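Local structure of protein-glutamine gamma-glutamyltransferase 2 (Pagrus major, 1G0D) at residues Q271-A276 with W329-W334; S298-D303 with D355-E360; T290-N295 with C333-W338; G234-P239 with V513-L518. The protein probably cross-links proteins in a calcium-dependent way, joining peptide-bound glutamine to lysine side chains or other primary amines with release of ammonia. One frame throughout, in Å; residues are numbered along the deposited sequence.

Contact 1: Q271-A276 with W329-W334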
# COMPACT_ATOMS: atom_id res chain seq x y z
N GLN A 271 5.10 -4.82 -7.51
CA GLN A 271 6.29 -4.25 -6.88
C GLN A 271 5.85 -3.68 -5.51
O GLN A 271 4.65 -3.58 -5.27
CB GLN A 271 6.92 -3.20 -7.79
CG GLN A 271 8.02 -3.84 -8.61
CD GLN A 271 8.32 -3.13 -9.92
OE1 GLN A 271 8.03 -1.92 -10.10
NE2 GLN A 271 8.91 -3.87 -10.85
N CYS A 272 6.78 -3.29 -4.64
CA CYS A 272 6.41 -2.84 -3.31
C CYS A 272 5.18 -1.96 -3.10
O CYS A 272 4.35 -2.32 -2.27
CB CYS A 272 7.61 -2.27 -2.55
SG CYS A 272 8.08 -0.65 -2.96
N TRP A 273 5.00 -0.86 -3.82
CA TRP A 273 3.79 -0.04 -3.61
C TRP A 273 2.47 -0.72 -4.08
O TRP A 273 1.39 -0.36 -3.61
CB TRP A 273 3.92 1.36 -4.24
CG TRP A 273 3.75 1.31 -5.68
CD1 TRP A 273 2.58 1.40 -6.37
CD2 TRP A 273 4.75 0.98 -6.63
NE1 TRP A 273 2.79 1.14 -7.70
CE2 TRP A 273 4.12 0.87 -7.89
CE3 TRP A 273 6.13 0.75 -6.55
CZ2 TRP A 273 4.83 0.56 -9.05
CZ3 TRP A 273 6.83 0.44 -7.69
CH2 TRP A 273 6.18 0.34 -8.93
N VAL A 274 2.54 -1.67 -5.02
CA VAL A 274 1.33 -2.39 -5.46
C VAL A 274 0.87 -3.44 -4.41
O VAL A 274 -0.32 -3.76 -4.32
CB VAL A 274 1.58 -3.15 -6.78
CG1 VAL A 274 0.34 -3.86 -7.19
CG2 VAL A 274 1.94 -2.21 -7.84
N PHE A 275 1.83 -3.98 -3.64
CA PHE A 275 1.58 -4.96 -2.57
C PHE A 275 0.93 -4.20 -1.42
O PHE A 275 0.01 -4.68 -0.80
CB PHE A 275 2.88 -5.52 -1.96
CG PHE A 275 3.71 -6.34 -2.89
CD1 PHE A 275 3.15 -6.95 -4.01
CD2 PHE A 275 5.10 -6.41 -2.70
CE1 PHE A 275 3.95 -7.59 -4.93
CE2 PHE A 275 5.93 -7.05 -3.61
CZ PHE A 275 5.36 -7.64 -4.74
N ALA A 276 1.47 -3.03 -1.11
CA ALA A 276 0.95 -2.22 -0.02
C ALA A 276 -0.48 -1.77 -0.32
O ALA A 276 -1.37 -1.95 0.53
CB ALA A 276 1.85 -1.04 0.20
N TRP A 329 17.04 2.09 -1.63
CA TRP A 329 16.01 2.28 -2.65
C TRP A 329 15.60 3.74 -2.74
O TRP A 329 15.71 4.48 -1.75
CB TRP A 329 14.80 1.44 -2.27
CG TRP A 329 15.03 -0.03 -2.33
CD1 TRP A 329 16.23 -0.69 -2.25
CD2 TRP A 329 14.01 -1.04 -2.50
NE1 TRP A 329 16.01 -2.06 -2.35
CE2 TRP A 329 14.67 -2.29 -2.51
CE3 TRP A 329 12.62 -1.01 -2.65
CZ2 TRP A 329 13.96 -3.50 -2.66
CZ3 TRP A 329 11.92 -2.21 -2.80
CH2 TRP A 329 12.59 -3.43 -2.80
N ASN A 330 15.11 4.18 -3.91
CA ASN A 330 14.68 5.58 -4.05
C ASN A 330 13.51 5.84 -3.08
O ASN A 330 13.34 6.95 -2.53
CB ASN A 330 14.24 5.88 -5.48
CG ASN A 330 15.42 6.08 -6.43
OD1 ASN A 330 16.59 5.90 -6.06
ND2 ASN A 330 15.10 6.45 -7.67
N PHE A 331 12.69 4.81 -2.88
CA PHE A 331 11.56 4.87 -1.95
C PHE A 331 11.09 3.45 -1.78
O PHE A 331 11.47 2.56 -2.52
CB PHE A 331 10.40 5.77 -2.46
CG PHE A 331 9.57 5.14 -3.56
CD1 PHE A 331 9.84 5.41 -4.90
CD2 PHE A 331 8.54 4.27 -3.25
CE1 PHE A 331 9.11 4.79 -5.93
CE2 PHE A 331 7.79 3.65 -4.28
CZ PHE A 331 8.08 3.91 -5.62
N HIS A 332 10.29 3.23 -0.76
CA HIS A 332 9.75 1.91 -0.52
C HIS A 332 8.50 2.12 0.27
O HIS A 332 8.47 2.92 1.20
CB HIS A 332 10.72 1.06 0.30
CG HIS A 332 10.13 -0.23 0.74
ND1 HIS A 332 9.43 -1.06 -0.11
CD2 HIS A 332 10.16 -0.87 1.94
CE1 HIS A 332 9.07 -2.16 0.54
NE2 HIS A 332 9.50 -2.07 1.79
N CYS A 333 7.47 1.36 -0.08
CA CYS A 333 6.18 1.45 0.55
C CYS A 333 5.76 0.26 1.42
O CYS A 333 6.13 -0.89 1.18
CB CYS A 333 5.12 1.62 -0.53
SG CYS A 333 5.34 2.96 -1.65
N TRP A 334 4.98 0.56 2.45
CA TRP A 334 4.39 -0.46 3.30
C TRP A 334 3.04 0.08 3.79
O TRP A 334 2.51 1.06 3.29
CB TRP A 334 5.32 -0.89 4.46
CG TRP A 334 5.72 0.17 5.42
CD1 TRP A 334 5.00 0.63 6.49
CD2 TRP A 334 6.96 0.90 5.44
NE1 TRP A 334 5.72 1.60 7.17
CE2 TRP A 334 6.92 1.78 6.54
CE3 TRP A 334 8.10 0.89 4.62
CZ2 TRP A 334 7.98 2.64 6.84
CZ3 TRP A 334 9.16 1.75 4.93
CH2 TRP A 334 9.08 2.61 6.03

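Contact 2: S298-D303 with D355-E360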
# COMPACT_ATOMS: atom_id res chain seq x y z
N SER A 298 15.18 4.23 1.31
CA SER A 298 14.85 3.05 2.08
C SER A 298 15.94 2.02 2.25
O SER A 298 16.38 1.42 1.30
CB SER A 298 13.68 2.35 1.43
OG SER A 298 12.58 2.41 2.30
N ALA A 299 16.36 1.78 3.48
CA ALA A 299 17.37 0.76 3.71
C ALA A 299 16.77 -0.66 3.70
O ALA A 299 16.99 -1.47 4.61
CB ALA A 299 18.05 1.01 5.02
N HIS A 300 16.03 -0.97 2.64
CA HIS A 300 15.44 -2.31 2.52
C HIS A 300 16.47 -3.41 2.29
O HIS A 300 16.38 -4.51 2.85
CB HIS A 300 14.47 -2.34 1.36
CG HIS A 300 13.66 -3.59 1.32
ND1 HIS A 300 12.80 -3.94 2.34
CD2 HIS A 300 13.59 -4.58 0.41
CE1 HIS A 300 12.23 -5.10 2.05
NE2 HIS A 300 12.69 -5.51 0.89
N ASP A 301 17.40 -3.09 1.40
CA ASP A 301 18.53 -3.91 0.92
C ASP A 301 19.45 -4.51 1.96
O ASP A 301 20.00 -5.59 1.78
CB ASP A 301 19.39 -3.01 0.06
CG ASP A 301 19.70 -1.67 0.76
OD1 ASP A 301 18.84 -0.77 0.70
OD2 ASP A 301 20.80 -1.50 1.37
N VAL A 302 19.65 -3.73 3.02
CA VAL A 302 20.52 -4.00 4.15
C VAL A 302 20.24 -5.32 4.93
O VAL A 302 21.09 -5.85 5.66
CB VAL A 302 20.46 -2.70 5.02
CG1 VAL A 302 20.06 -2.98 6.43
CG2 VAL A 302 21.75 -1.97 4.90
N ASP A 303 19.03 -5.86 4.76
CA ASP A 303 18.70 -7.09 5.44
C ASP A 303 18.92 -7.01 6.96
O ASP A 303 19.63 -7.82 7.57
CB ASP A 303 19.52 -8.22 4.87
CG ASP A 303 18.90 -9.56 5.15
OD1 ASP A 303 17.71 -9.75 4.80
OD2 ASP A 303 19.62 -10.43 5.72
N ASP A 355 4.61 -4.87 6.31
CA ASP A 355 5.28 -4.73 5.03
C ASP A 355 5.09 -6.02 4.24
O ASP A 355 5.65 -7.06 4.58
CB ASP A 355 6.76 -4.44 5.27
CG ASP A 355 7.44 -3.88 4.05
OD1 ASP A 355 6.84 -3.89 2.96
OD2 ASP A 355 8.59 -3.42 4.17
N PRO A 356 4.27 -5.97 3.17
CA PRO A 356 4.03 -7.18 2.36
C PRO A 356 5.26 -7.64 1.52
O PRO A 356 5.34 -8.81 1.12
CB PRO A 356 2.83 -6.81 1.48
CG PRO A 356 2.37 -5.41 1.94
CD PRO A 356 3.53 -4.80 2.65
N THR A 357 6.17 -6.69 1.26
CA THR A 357 7.38 -6.92 0.51
C THR A 357 8.30 -7.82 1.30
O THR A 357 8.74 -7.46 2.41
CB THR A 357 8.08 -5.62 0.20
OG1 THR A 357 7.19 -4.73 -0.49
CG2 THR A 357 9.28 -5.89 -0.68
N PRO A 358 8.62 -9.01 0.75
CA PRO A 358 9.50 -9.92 1.49
C PRO A 358 10.82 -9.27 1.84
O PRO A 358 11.28 -8.35 1.16
CB PRO A 358 9.64 -11.15 0.56
CG PRO A 358 8.41 -11.08 -0.34
CD PRO A 358 8.20 -9.58 -0.54
N GLN A 359 11.41 -9.74 2.93
CA GLN A 359 12.66 -9.21 3.39
C GLN A 359 13.75 -9.77 2.56
O GLN A 359 13.78 -10.97 2.25
CB GLN A 359 12.94 -9.52 4.84
CG GLN A 359 14.17 -8.74 5.34
CD GLN A 359 14.18 -7.20 5.03
OE1 GLN A 359 13.29 -6.45 5.46
NE2 GLN A 359 15.23 -6.74 4.31
N GLU A 360 14.64 -8.85 2.20
CA GLU A 360 15.80 -9.09 1.37
C GLU A 360 16.35 -10.51 1.27
O GLU A 360 16.09 -11.22 0.29
CB GLU A 360 16.93 -8.12 1.81
CG GLU A 360 16.86 -6.77 1.10
CD GLU A 360 17.47 -6.77 -0.31
OE1 GLU A 360 18.09 -7.79 -0.70
OE2 GLU A 360 17.35 -5.75 -1.02

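Contact 3: T290-N295 with C333-W338. With SO4 (sulfate ion), chain B.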
# COMPACT_ATOMS: atom_id res chain seq x y z
N THR A 290 -6.33 1.35 8.00
CA THR A 290 -5.04 1.21 7.29
C THR A 290 -4.64 2.37 6.34
O THR A 290 -5.49 3.00 5.70
CB THR A 290 -5.09 -0.15 6.47
OG1 THR A 290 -5.35 -1.23 7.37
CG2 THR A 290 -3.80 -0.43 5.71
N ARG A 291 -3.36 2.68 6.27
CA ARG A 291 -2.92 3.72 5.34
C ARG A 291 -1.56 3.38 4.75
O ARG A 291 -0.63 3.00 5.47
CB ARG A 291 -2.82 5.07 6.00
CG ARG A 291 -2.12 5.04 7.33
CD ARG A 291 -1.97 6.43 7.86
NE ARG A 291 -1.16 6.44 9.07
CZ ARG A 291 -1.03 7.48 9.87
NH1 ARG A 291 -1.65 8.62 9.59
NH2 ARG A 291 -0.25 7.37 10.94
N PRO A 292 -1.41 3.49 3.43
CA PRO A 292 -0.12 3.19 2.81
C PRO A 292 0.91 4.24 3.15
O PRO A 292 0.68 5.43 2.89
CB PRO A 292 -0.42 3.19 1.32
CG PRO A 292 -1.89 3.02 1.25
CD PRO A 292 -2.42 3.79 2.40
N ILE A 293 2.04 3.82 3.74
CA ILE A 293 3.09 4.80 4.01
C ILE A 293 4.31 4.56 3.10
O ILE A 293 4.63 3.42 2.78
CB ILE A 293 3.52 4.85 5.51
CG1 ILE A 293 4.63 3.94 5.72
CG2 ILE A 293 2.39 4.62 6.50
CD1 ILE A 293 5.72 4.79 6.19
N THR A 294 4.94 5.65 2.64
CA THR A 294 6.11 5.57 1.75
C THR A 294 7.38 6.11 2.41
O THR A 294 7.37 7.16 3.03
CB THR A 294 5.89 6.38 0.45
OG1 THR A 294 4.77 5.86 -0.25
CG2 THR A 294 7.03 6.23 -0.46
N ASN A 295 8.48 5.39 2.27
CA ASN A 295 9.75 5.79 2.88
C ASN A 295 10.70 6.21 1.80
O ASN A 295 10.87 5.47 0.83
CB ASN A 295 10.34 4.60 3.59
CG ASN A 295 11.54 4.95 4.40
OD1 ASN A 295 11.67 6.07 4.88
ND2 ASN A 295 12.45 3.98 4.56
N CYS A 333 7.47 1.36 -0.08
CA CYS A 333 6.18 1.45 0.55
C CYS A 333 5.76 0.26 1.42
O CYS A 333 6.13 -0.89 1.18
CB CYS A 333 5.12 1.62 -0.53
SG CYS A 333 5.34 2.96 -1.65
N TRP A 334 4.98 0.56 2.45
CA TRP A 334 4.39 -0.46 3.30
C TRP A 334 3.04 0.08 3.79
O TRP A 334 2.51 1.06 3.29
CB TRP A 334 5.32 -0.89 4.46
CG TRP A 334 5.72 0.17 5.42
CD1 TRP A 334 5.00 0.63 6.49
CD2 TRP A 334 6.96 0.90 5.44
NE1 TRP A 334 5.72 1.60 7.17
CE2 TRP A 334 6.92 1.78 6.54
CE3 TRP A 334 8.10 0.89 4.62
CZ2 TRP A 334 7.98 2.64 6.84
CZ3 TRP A 334 9.16 1.75 4.93
CH2 TRP A 334 9.08 2.61 6.03
N VAL A 335 2.50 -0.55 4.81
CA VAL A 335 1.21 -0.14 5.28
C VAL A 335 1.21 -0.06 6.80
O VAL A 335 1.96 -0.78 7.44
CB VAL A 335 0.23 -1.17 4.70
CG1 VAL A 335 -0.52 -1.93 5.76
CG2 VAL A 335 -0.61 -0.50 3.72
N GLU A 336 0.43 0.84 7.36
CA GLU A 336 0.31 0.99 8.82
C GLU A 336 -1.14 0.59 9.16
O GLU A 336 -2.06 1.07 8.50
CB GLU A 336 0.52 2.44 9.22
CG GLU A 336 1.73 2.71 10.08
CD GLU A 336 2.02 4.18 10.20
OE1 GLU A 336 1.07 4.99 10.27
OE2 GLU A 336 3.20 4.55 10.20
N SER A 337 -1.34 -0.30 10.14
CA SER A 337 -2.71 -0.69 10.53
C SER A 337 -2.94 -0.35 12.00
O SER A 337 -2.08 -0.58 12.82
CB SER A 337 -2.95 -2.20 10.34
OG SER A 337 -3.11 -2.55 8.99
N TRP A 338 -4.11 0.17 12.32
CA TRP A 338 -4.44 0.54 13.69
C TRP A 338 -5.02 -0.61 14.46
O TRP A 338 -5.99 -1.20 14.04
CB TRP A 338 -5.46 1.66 13.73
CG TRP A 338 -5.67 2.22 15.10
CD1 TRP A 338 -6.57 1.79 16.05
CD2 TRP A 338 -4.94 3.30 15.70
NE1 TRP A 338 -6.44 2.55 17.20
CE2 TRP A 338 -5.45 3.48 17.00
CE3 TRP A 338 -3.90 4.14 15.26
CZ2 TRP A 338 -4.94 4.46 17.87
CZ3 TRP A 338 -3.41 5.12 16.12
CH2 TRP A 338 -3.92 5.27 17.40
S SO4 B . -1.73 9.93 13.35
O1 SO4 B . -0.71 9.17 13.89
O2 SO4 B . -2.92 9.17 13.43
O3 SO4 B . -1.85 10.96 14.28
O4 SO4 B . -1.33 10.45 12.07

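Contact 4: G234-P239 with V513-L518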
# COMPACT_ATOMS: atom_id res chain seq x y z
N GLY A 234 6.02 -11.06 -7.60
CA GLY A 234 6.87 -9.90 -7.71
C GLY A 234 7.87 -10.02 -8.84
O GLY A 234 8.41 -11.10 -9.08
N ARG A 235 8.09 -8.92 -9.56
CA ARG A 235 9.08 -8.88 -10.63
C ARG A 235 9.72 -7.51 -10.47
O ARG A 235 9.11 -6.49 -10.76
CB ARG A 235 8.43 -8.95 -12.00
CG ARG A 235 9.44 -8.94 -13.15
CD ARG A 235 9.82 -10.37 -13.45
NE ARG A 235 9.90 -10.63 -14.87
CZ ARG A 235 9.72 -11.82 -15.42
NH1 ARG A 235 9.81 -11.96 -16.73
NH2 ARG A 235 9.45 -12.89 -14.67
N TRP A 236 10.98 -7.51 -10.03
CA TRP A 236 11.69 -6.29 -9.77
C TRP A 236 12.34 -5.64 -10.96
O TRP A 236 12.81 -4.51 -10.85
CB TRP A 236 12.65 -6.53 -8.61
CG TRP A 236 11.85 -7.05 -7.42
CD1 TRP A 236 11.64 -8.36 -7.10
CD2 TRP A 236 10.97 -6.29 -6.54
NE1 TRP A 236 10.68 -8.47 -6.10
CE2 TRP A 236 10.26 -7.22 -5.74
CE3 TRP A 236 10.72 -4.92 -6.36
CZ2 TRP A 236 9.33 -6.83 -4.79
CZ3 TRP A 236 9.79 -4.54 -5.40
CH2 TRP A 236 9.11 -5.49 -4.64
N GLU A 237 12.37 -6.35 -12.09
CA GLU A 237 12.92 -5.76 -13.31
C GLU A 237 12.21 -6.08 -14.61
O GLU A 237 11.73 -7.19 -14.87
CB GLU A 237 14.43 -5.99 -13.47
CG GLU A 237 15.18 -4.68 -13.79
CD GLU A 237 16.52 -4.90 -14.40
OE1 GLU A 237 17.00 -6.05 -14.34
OE2 GLU A 237 17.10 -3.94 -14.93
N GLU A 238 12.23 -5.00 -15.39
CA GLU A 238 11.61 -4.75 -16.68
C GLU A 238 11.09 -5.78 -17.68
O GLU A 238 9.95 -5.61 -18.13
CB GLU A 238 12.42 -3.67 -17.37
CG GLU A 238 12.27 -3.65 -18.79
CD GLU A 238 13.47 -4.24 -19.42
OE1 GLU A 238 13.24 -5.18 -20.20
OE2 GLU A 238 14.62 -3.79 -19.12
N PRO A 239 11.85 -6.79 -18.10
CA PRO A 239 11.05 -7.63 -19.04
C PRO A 239 9.91 -8.37 -18.27
O PRO A 239 10.11 -9.44 -17.70
CB PRO A 239 12.06 -8.59 -19.63
CG PRO A 239 13.20 -8.59 -18.65
CD PRO A 239 13.23 -7.25 -17.93
N VAL A 513 18.98 3.98 -13.69
CA VAL A 513 18.71 3.21 -12.47
C VAL A 513 17.22 2.79 -12.37
O VAL A 513 16.37 3.24 -13.17
CB VAL A 513 19.09 4.11 -11.28
CG1 VAL A 513 17.86 4.51 -10.53
CG2 VAL A 513 20.09 3.44 -10.38
N THR A 514 16.92 1.90 -11.42
CA THR A 514 15.53 1.48 -11.19
C THR A 514 15.20 2.00 -9.80
O THR A 514 16.12 2.26 -9.00
CB THR A 514 15.30 -0.04 -11.17
OG1 THR A 514 15.97 -0.62 -10.05
CG2 THR A 514 15.79 -0.66 -12.44
N TYR A 515 13.92 2.14 -9.47
CA TYR A 515 13.61 2.66 -8.14
C TYR A 515 14.25 1.78 -7.08
O TYR A 515 14.77 2.32 -6.11
CB TYR A 515 12.10 2.82 -7.91
CG TYR A 515 11.41 1.68 -7.22
CD1 TYR A 515 10.88 0.62 -7.96
CD2 TYR A 515 11.20 1.69 -5.85
CE1 TYR A 515 10.14 -0.40 -7.34
CE2 TYR A 515 10.46 0.65 -5.20
CZ TYR A 515 9.94 -0.39 -5.97
OH TYR A 515 9.21 -1.40 -5.38
N ASN A 516 14.27 0.46 -7.26
CA ASN A 516 14.91 -0.36 -6.24
C ASN A 516 16.42 -0.44 -6.36
O ASN A 516 17.03 -1.44 -6.00
CB ASN A 516 14.33 -1.78 -6.11
CG ASN A 516 14.21 -2.52 -7.40
OD1 ASN A 516 14.41 -3.73 -7.42
ND2 ASN A 516 13.87 -1.86 -8.46
N SER A 517 17.02 0.64 -6.84
CA SER A 517 18.46 0.72 -6.97
C SER A 517 19.19 -0.34 -7.81
O SER A 517 20.30 -0.74 -7.50
CB SER A 517 19.05 0.78 -5.56
OG SER A 517 18.88 2.07 -5.04
N LEU A 518 18.57 -0.79 -8.89
CA LEU A 518 19.22 -1.76 -9.75
C LEU A 518 19.90 -0.96 -10.84
O LEU A 518 19.24 -0.40 -11.70
CB LEU A 518 18.18 -2.67 -10.39
CG LEU A 518 18.20 -4.19 -10.23
CD1 LEU A 518 18.80 -4.59 -8.94
CD2 LEU A 518 16.81 -4.70 -10.32

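Contact 1: Q271-A276 with W329-W334
Cys272 and His332, two members of the Cys-His-Asp catalytic triad, meet where the first turn of helix 272-286 rests on strand 329-339, the papain-like layout of transglutaminases, with the nucleophile opening a helix and the histidine on a strand beside it. The Cys272 thiol reaches the edge of the imidazole close to its plane, SG lying 3.2 Å from ND1 of His332. The ring is brought there because CG of His332 stands anti to its backbone N (chi1 171°); its other nitrogen, NE2, is hydrogen-bonded to Asp355, which fixes the ring's rotation. Backbone N of Cys333 points almost straight at SG of Cys272, but the Tyr515 hydroxyl crowds the sulfur in the model, so the exact place of SG, and with it this long bond, is doubtful.

Packing is tight next to the thiol. CB of Trp273 sits 3.4 Å from SG of Cys333, and CE3 of Trp273 meets CZ at the edge of the Phe331 ring at 3.8 Å. Tyr515 stacks on Phe331 and meets Trp273 edge-to-face, so that flat apolar rings fill the space beside the thiol. The axes of 272-276 and 331-334 approach to 6.8 Å and run 16° from parallel, a spacing that suits the small Ala276, whose CB lies 3.8 Å from the carbonyl oxygen of Trp334.

The contact is looser toward the start of the strand, although no touching residue is exposed to solvent there. Trp329 turns just the rim of its indole to the sulfur, its CZ3 lying 4.1 Å from SG of Cys272.

Contact 2: S298-D303 with D355-E360
The type I beta turn from His300 to Asp303 lies against the loop that follows catalytic Asp355, so this contact borders the active site. Three residues of that loop meet the His300 ring. O of Pro358 lies at the ring's edge, in its plane, and takes a weak hydrogen bond from NE2 of His300 (3.2 Å), while ND1 is hydrogen-bonded to the Glu393 carboxylate. The Gln359 amide passes over one face, its NE2 above the rim of the ring and the two planes 45° apart. A bend at chi2 (49°) folds the glutamine back so that NE2 can also donate to O of His300 at 2.9 Å, although the model places that oxygen too near a neighbour for the bond to be certain. Thr357 adds a methyl, CG2, 3.8 Å from NE2 of His300.

Replacing His300 by an alanine would probably leave the Glu393 carboxylate without its imidazole partner, with the weak bond to O of Pro358 lost and a gap opened under the Gln359 amide.

Acidic side chains meet farther along: Asp301 and Asp303 of the turn with Glu360, whose side chain is modelled too close to the turn to be placed surely. OD1 of Asp303 is hydrogen-bonded to backbone N of Leu361.

Helix 387-395 flanks the pair through Glu393 and Phe389. Strand 329-339 brings the rings of Trp329 and His332 to His300, and Thr357 reaches on to Cys272 at the start of helix 272-286.

Contact 3: T290-N295 with C333-W338
OE1 of Glu336 is gripped by two nitrogens of Arg291, NE at 2.9 Å and NH2 at 2.8 Å, in a side-on salt bridge. The oxygen is met nearly along its C-O axis and lies close to the guanidinium plane, while the carboxylate itself is turned 57° from that plane. Both side chains run side by side in the same direction off one face of the sheet. Beyond the glutamate, NH1 of Arg291 donates to O4 of a sulfate ion, probably from the crystallisation liquor, at 3.1 Å; Trp351 also binds the sulfate and makes a cation-pi contact with the arginine.

Beneath lies an antiparallel ladder. Arg291 with Glu336 and Ile293 with Trp334 are hydrogen-bonded pairs, each joined by two backbone bonds. Pro292, which has no N-H to give, suits the intervening non-hydrogen-bonded pair with Val335.

On the Arg291 face, CG1 of Ile293 sits over the five-membered ring of Trp334 as a CH-pi contact, 3.3 Å from its centroid; the methyl CD1 is modelled too close to be trusted. Trp334 presents this face with CG between its backbone N and carbonyl carbon (chi1 60°), and its NE1 is hydrogen-bonded to Tyr440. CB of Asn295 lies 3.4 Å from CZ3 of the indole. On the other face, OG of Ser337 donates to OG1 of Thr290 at 3.1 Å, and OG1 in turn is hydrogen-bonded to O of Ile288.

A buried carboxylate held by two N-H groups of an arginine is likely to stay ionised, its charge balanced within the sheet.

Contact 4: G234-P239 with V513-L518
The aromatic contact joins Trp236 and Tyr515. The phenol oxygen lies at the edge of the indole, in its plane, with OH of Tyr515 3.2 Å from CZ3 of Trp236; the two side chains cross at a slant. CG of Trp236 is anti to its carbonyl carbon (chi1 -55°), and the ring's turn at chi2 (93°) points the six-membered ring at the tyrosine.

Polar groups pack without a hydrogen bond crossing between the segments. The Asn516 amide, tilted 55° from the indole, brings OD1 to 3.5 Å from CB of Trp236. Bonds inside each segment hold its shape: NE and NH1 of Arg235 both grip O of Pro239, the type I turn from Thr514 to Ser517 is closed by Ser517 N to Thr514 O, and N of Leu518, just after it, donates to OG1 of Thr514 at 2.9 Å.

The aliphatic part is the stem of Glu237, whose CG meets CD2 of Leu518 at 3.8 Å and CG2 of Thr514 at 4.3 Å. Its extended chain suits a double task, methylenes against Leu518 and the carboxylate in salt bridges with Arg324 and Arg520.

Shrinking Trp236 to an alanine would probably open a gap beside the Tyr515 hydroxyl, where CZ3 now sits, and leave that end of the tyrosine less firmly placed.

Tyr515, important for catalytic activity, also receives a weak hydrogen bond at OH from N of Cys272. A tyrosine from the first C-terminal barrel laid over the nucleophile is consistent with the closed, inactive state known for transglutaminases.

How the contacts relate
From the N terminus the chain first supplies 234-239, which waits until 513-518 for its partner, so contact 4 closes a long loop that encloses the other three. Inside it, 271-276 opens contact 1, 290-295 opens contact 3 and 298-303 opens contact 2. Contacts 1 and 3 both end on strand 329-339 and share Cys333 and Trp334; contact 2 ends later, at 355-360, and crosses both. Contact 3 builds the sheet, contact 1 sets helix 272-286 against it, and contact 2 joins the loops beyond two of its strands. The His332-Asp355 hydrogen bond links contacts 1 and 2, while contact 4 brings in the 513-518 turn beside Cys272.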